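Local coordinates for ER-derived vesicles protein ERV41 (Saccharomyces cerevisiae, PDB 3ZLC), which travels in COPII-coated vesicles and is required for efficient transport of some secretory proteins from the endoplasmic reticulum to the Golgi, at residues E113-H118 and E151-H156; D25-T30 and F61-T66. One frame throughout, in Å; residues are numbered along the deposited sequence.

Contact 1: E113-H118 and E151-H156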
# COMPACT_ATOMS: atom_id res chain seq x y z
N GLU A 113 -21.15 5.70 0.32
CA GLU A 113 -20.14 6.01 -0.69
C GLU A 113 -18.85 6.51 -0.06
O GLU A 113 -17.78 6.43 -0.67
CB GLU A 113 -20.66 7.08 -1.66
CG GLU A 113 -21.42 6.55 -2.87
CD GLU A 113 -21.93 7.67 -3.78
OE1 GLU A 113 -21.37 8.78 -3.71
OE2 GLU A 113 -22.88 7.43 -4.56
N PHE A 114 -18.94 7.02 1.17
CA PHE A 114 -17.80 7.65 1.82
C PHE A 114 -17.22 6.89 3.00
O PHE A 114 -16.27 7.38 3.63
CB PHE A 114 -18.16 9.08 2.24
CG PHE A 114 -18.72 9.91 1.12
CD1 PHE A 114 -17.93 10.22 0.02
CD2 PHE A 114 -20.03 10.37 1.15
CE1 PHE A 114 -18.44 10.97 -1.03
CE2 PHE A 114 -20.55 11.13 0.11
CZ PHE A 114 -19.75 11.43 -0.98
N ASN A 115 -17.78 5.71 3.30
CA ASN A 115 -17.17 4.77 4.25
C ASN A 115 -15.68 4.77 4.02
O ASN A 115 -15.24 4.61 2.88
CB ASN A 115 -17.69 3.34 4.02
CG ASN A 115 -19.15 3.18 4.38
OD1 ASN A 115 -19.71 4.00 5.11
ND2 ASN A 115 -19.78 2.12 3.88
N GLY A 116 -14.88 4.96 5.07
CA GLY A 116 -13.44 4.99 4.87
C GLY A 116 -12.60 4.66 6.09
O GLY A 116 -13.05 4.82 7.22
N CYS A 117 -11.38 4.19 5.85
CA CYS A 117 -10.41 3.94 6.91
C CYS A 117 -9.04 4.45 6.47
O CYS A 117 -8.58 4.17 5.36
CB CYS A 117 -10.29 2.45 7.19
SG CYS A 117 -9.28 2.07 8.66
N HIS A 118 -8.42 5.22 7.36
CA HIS A 118 -7.05 5.70 7.17
C HIS A 118 -6.13 4.71 7.87
O HIS A 118 -6.12 4.62 9.11
CB HIS A 118 -6.91 7.08 7.80
CG HIS A 118 -5.56 7.70 7.62
ND1 HIS A 118 -5.14 8.80 8.35
CD2 HIS A 118 -4.55 7.40 6.77
CE1 HIS A 118 -3.91 9.13 7.97
NE2 HIS A 118 -3.53 8.30 7.02
N GLU A 151 -21.09 -3.23 2.33
CA GLU A 151 -20.19 -2.41 3.14
C GLU A 151 -18.77 -2.38 2.62
O GLU A 151 -18.01 -1.48 2.98
CB GLU A 151 -20.15 -2.94 4.57
CG GLU A 151 -21.51 -2.96 5.22
CD GLU A 151 -22.28 -1.69 4.90
OE1 GLU A 151 -21.72 -0.60 5.15
OE2 GLU A 151 -23.42 -1.79 4.40
N LEU A 152 -18.42 -3.37 1.79
CA LEU A 152 -17.05 -3.57 1.34
C LEU A 152 -16.77 -2.84 0.04
O LEU A 152 -17.45 -3.07 -0.96
CB LEU A 152 -16.77 -5.05 1.10
CG LEU A 152 -16.70 -6.00 2.27
CD1 LEU A 152 -16.02 -7.27 1.82
CD2 LEU A 152 -15.93 -5.35 3.40
N LYS A 153 -15.77 -1.97 0.04
CA LYS A 153 -15.36 -1.30 -1.18
C LYS A 153 -13.86 -1.11 -1.11
O LYS A 153 -13.36 -0.48 -0.18
CB LYS A 153 -16.05 0.07 -1.30
CG LYS A 153 -17.56 0.01 -1.48
CD LYS A 153 -18.09 1.31 -2.06
CE LYS A 153 -18.49 2.28 -0.97
NZ LYS A 153 -19.67 1.78 -0.20
N PHE A 154 -13.14 -1.67 -2.08
CA PHE A 154 -11.68 -1.61 -2.03
C PHE A 154 -11.04 -0.53 -2.90
O PHE A 154 -9.84 -0.58 -3.19
CB PHE A 154 -11.08 -3.01 -2.27
CG PHE A 154 -11.36 -3.97 -1.15
CD1 PHE A 154 -10.74 -3.82 0.08
CD2 PHE A 154 -12.28 -5.01 -1.31
CE1 PHE A 154 -11.01 -4.71 1.14
CE2 PHE A 154 -12.56 -5.90 -0.27
CZ PHE A 154 -11.92 -5.75 0.96
N ASN A 155 -11.84 0.46 -3.30
CA ASN A 155 -11.27 1.71 -3.79
C ASN A 155 -10.26 2.18 -2.75
O ASN A 155 -10.47 2.02 -1.55
CB ASN A 155 -12.37 2.78 -3.95
CG ASN A 155 -13.51 2.30 -4.83
OD1 ASN A 155 -13.29 1.78 -5.91
ND2 ASN A 155 -14.74 2.46 -4.35
N HIS A 156 -9.13 2.73 -3.19
CA HIS A 156 -8.13 3.09 -2.21
C HIS A 156 -7.22 4.19 -2.72
O HIS A 156 -7.13 4.42 -3.93
CB HIS A 156 -7.30 1.86 -1.79
CG HIS A 156 -6.57 1.22 -2.93
ND1 HIS A 156 -7.17 0.34 -3.80
CD2 HIS A 156 -5.27 1.33 -3.34
CE1 HIS A 156 -6.29 -0.06 -4.70
NE2 HIS A 156 -5.13 0.52 -4.44
O HOH W 1 -17.65 0.84 1.95
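Asn-115 and Glu-151 face each other with their polar ends. Asn-115 ND2 lies 3.6 Å from Glu-151 OE1, too long for a hydrogen bond. Asn-115 CB points toward the other segment, with CG beside its own backbone N. Glu-151 starts off to one side, and its chain bends at chi2 (-43°), which brings OE1 round to the asparagine. The two side chains pass at a slant, and the amide and carboxylate planes are turned 50° apart. The firmer link runs through one water. It accepts from Asn-115 ND2 at 3.1 Å and from Lys-153 NZ at 3.1 Å. It donates to the backbone Glu-151 O at 2.6 Å. One water therefore ties both segments together and also ties Lys-153 back to Glu-151.

Lys-153 reaches this place by folding. Its chain bends at chi3 (-91°) and again at chi4, which turns the ammonium toward the loop around Glu-113. There Lys-153 NZ also hydrogen-bonds to Pro-112 O, so the amine is held by a carbonyl as well as the water. The bend lays Lys-153 CE alongside Glu-113 CA, 4.1 Å away. The lysine and asparagine side chains cross at about a right angle.

Residues 113-118 lead into strand 117-126, and residues 151-156 lead into strand 156-163. These strands flank strand 19-28 on its two sides. Asn-29, just past the end of that middle strand, bonds to Glu-113 O, Asn-115 O and Asn-155 ND2 and so connects the two lead-ins.

Contact 2: D25-T30 and F61-T66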
# COMPACT_ATOMS: atom_id res chain seq x y z
N ASP A 25 0.68 4.41 4.20
CA ASP A 25 -0.31 5.40 4.57
C ASP A 25 -1.30 5.30 3.44
O ASP A 25 -0.99 5.66 2.30
CB ASP A 25 0.31 6.80 4.65
CG ASP A 25 -0.68 7.83 5.18
OD1 ASP A 25 -1.80 7.92 4.62
OD2 ASP A 25 -0.37 8.50 6.17
N ILE A 26 -2.46 4.72 3.72
CA ILE A 26 -3.45 4.38 2.69
C ILE A 26 -4.86 4.77 3.17
O ILE A 26 -5.13 4.72 4.38
CB ILE A 26 -3.38 2.86 2.39
CG1 ILE A 26 -1.99 2.50 1.87
CG2 ILE A 26 -4.44 2.41 1.38
CD1 ILE A 26 -1.81 1.05 1.54
N TYR A 27 -5.74 5.17 2.25
CA TYR A 27 -7.15 5.37 2.58
C TYR A 27 -7.85 4.21 1.91
O TYR A 27 -7.58 3.92 0.75
CB TYR A 27 -7.70 6.68 1.99
CG TYR A 27 -7.03 7.96 2.45
CD1 TYR A 27 -6.38 8.05 3.68
CD2 TYR A 27 -7.05 9.09 1.63
CE1 TYR A 27 -5.78 9.25 4.08
CE2 TYR A 27 -6.45 10.28 2.03
CZ TYR A 27 -5.81 10.35 3.25
OH TYR A 27 -5.22 11.54 3.64
N VAL A 28 -8.73 3.52 2.63
CA VAL A 28 -9.54 2.44 2.05
C VAL A 28 -11.01 2.86 2.16
O VAL A 28 -11.42 3.39 3.19
CB VAL A 28 -9.35 1.11 2.81
CG1 VAL A 28 -10.20 -0.00 2.19
CG2 VAL A 28 -7.87 0.68 2.80
N ASN A 29 -11.79 2.62 1.10
CA ASN A 29 -13.21 3.02 1.04
C ASN A 29 -14.11 2.07 1.83
O ASN A 29 -15.25 1.79 1.43
CB ASN A 29 -13.63 3.08 -0.44
CG ASN A 29 -14.93 3.86 -0.70
OD1 ASN A 29 -15.37 3.91 -1.85
ND2 ASN A 29 -15.53 4.46 0.34
N THR A 30 -13.62 1.60 2.97
CA THR A 30 -14.38 0.73 3.89
C THR A 30 -14.08 1.16 5.33
O THR A 30 -12.95 1.58 5.64
CB THR A 30 -13.97 -0.75 3.71
OG1 THR A 30 -14.19 -1.15 2.34
CG2 THR A 30 -14.77 -1.66 4.64
N PHE A 61 -11.89 9.92 0.64
CA PHE A 61 -11.71 10.94 -0.38
C PHE A 61 -10.43 10.69 -1.15
O PHE A 61 -9.53 9.98 -0.68
CB PHE A 61 -11.71 12.36 0.23
CG PHE A 61 -10.41 12.74 0.92
CD1 PHE A 61 -10.14 12.29 2.21
CD2 PHE A 61 -9.48 13.56 0.27
CE1 PHE A 61 -8.95 12.65 2.85
CE2 PHE A 61 -8.29 13.93 0.91
CZ PHE A 61 -8.03 13.48 2.19
N ILE A 62 -10.36 11.24 -2.35
CA ILE A 62 -9.13 11.12 -3.12
C ILE A 62 -8.48 12.49 -3.13
O ILE A 62 -9.08 13.46 -3.60
CB ILE A 62 -9.41 10.65 -4.55
CG1 ILE A 62 -10.09 9.27 -4.50
CG2 ILE A 62 -8.09 10.57 -5.33
CD1 ILE A 62 -10.75 8.86 -5.81
N PRO A 63 -7.26 12.59 -2.56
CA PRO A 63 -6.62 13.91 -2.44
C PRO A 63 -6.20 14.48 -3.79
O PRO A 63 -6.14 13.74 -4.78
CB PRO A 63 -5.37 13.62 -1.60
CG PRO A 63 -5.61 12.28 -0.95
CD PRO A 63 -6.44 11.52 -1.96
N TYR A 64 -5.93 15.78 -3.85
CA TYR A 64 -5.33 16.36 -5.05
C TYR A 64 -3.89 15.88 -5.22
O TYR A 64 -3.36 15.20 -4.35
CB TYR A 64 -5.40 17.88 -4.98
CG TYR A 64 -6.81 18.39 -5.13
CD1 TYR A 64 -7.53 18.14 -6.30
CD2 TYR A 64 -7.43 19.10 -4.11
CE1 TYR A 64 -8.82 18.59 -6.45
CE2 TYR A 64 -8.74 19.56 -4.26
CZ TYR A 64 -9.42 19.30 -5.44
OH TYR A 64 -10.72 19.73 -5.61
N ASP A 65 -3.26 16.22 -6.36
CA ASP A 65 -1.90 15.77 -6.68
C ASP A 65 -1.70 14.28 -6.49
O ASP A 65 -0.65 13.83 -6.01
CB ASP A 65 -0.88 16.56 -5.86
CG ASP A 65 -1.14 18.02 -5.89
OD1 ASP A 65 -1.62 18.50 -6.95
OD2 ASP A 65 -0.92 18.70 -4.87
N THR A 66 -2.71 13.52 -6.90
CA THR A 66 -2.73 12.06 -6.80
C THR A 66 -3.08 11.48 -8.16
O THR A 66 -4.07 11.89 -8.78
CB THR A 66 -3.76 11.61 -5.74
OG1 THR A 66 -3.33 12.05 -4.46
CG2 THR A 66 -3.92 10.05 -5.69
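The first torsions of Tyr-27 and Phe-61 help bring their rings against each other between strand and loop. Tyr-27 has chi1 -60°, with CG anti to its carbonyl carbon, and its CB already points toward the loop. Phe-61 has chi1 77°, which sets CG between the backbone N and the carbonyl carbon. That brings the far end of its ring over to the tyrosine.

The ring centres are 5.0 Å apart and the planes are 38° from each other, an oblique pair that is neither a stack nor edge-to-face. Between the rings, the nearest atoms are Tyr-27 CE2 and Phe-61 CE1, 3.5 Å apart. The CD2 side of Tyr-27 lies over one face of the Phe-61 ring, displaced toward its rim. Tyr-27 OH stands 3.7 Å from Phe-61 CZ. At the edge of the tyrosine ring, Phe-61 O lies near the ring plane, 3.5 Å from Tyr-27 CD2. This carbonyl is buried and has no polar partner. Pro-63 adds its CG obliquely, 3.7 Å from Tyr-27 CE2. His-118 also meets the Tyr-27 ring edge-to-face.

With an alanine here instead of Tyr-27, the Phe-61 ring and Pro-63 CG would probably lose their cover from the phenol ring, and a gap would open between strand and loop.

Residues 61-66 belong to the connection from strand 53-57 to strand 67-68. These are the two outermost strands of the six-stranded sheet, and they run the same way. Pro-63 and Ile-62 also pack on Val-157, and Ile-62 and Thr-66 on Ala-178. The contact is thus part of a long crossover that passes over one sheet face in this beta-rich lumenal domain.

In the fold
From the N terminus, residues 25-30 come first, at the end of strand 19-28. The chain then runs through strands 35-41, 47-48 and 53-57, and contact 2 closes this loop at residues 61-66. Contact 1 opens later, at residues 113-118. Its loop includes strand 130-136 and closes at residues 151-156. The two loops follow one another and neither nest nor cross. Strands 35-41 and 130-136, one from each loop, pair in the eight-stranded sheet. The first segments of the two contacts, 25-30 and 113-118, meet in the six-stranded sheet, where Cys-117 N bonds to Val-28 O. The Cys-32 to Cys-117 disulfide ties the same region covalently.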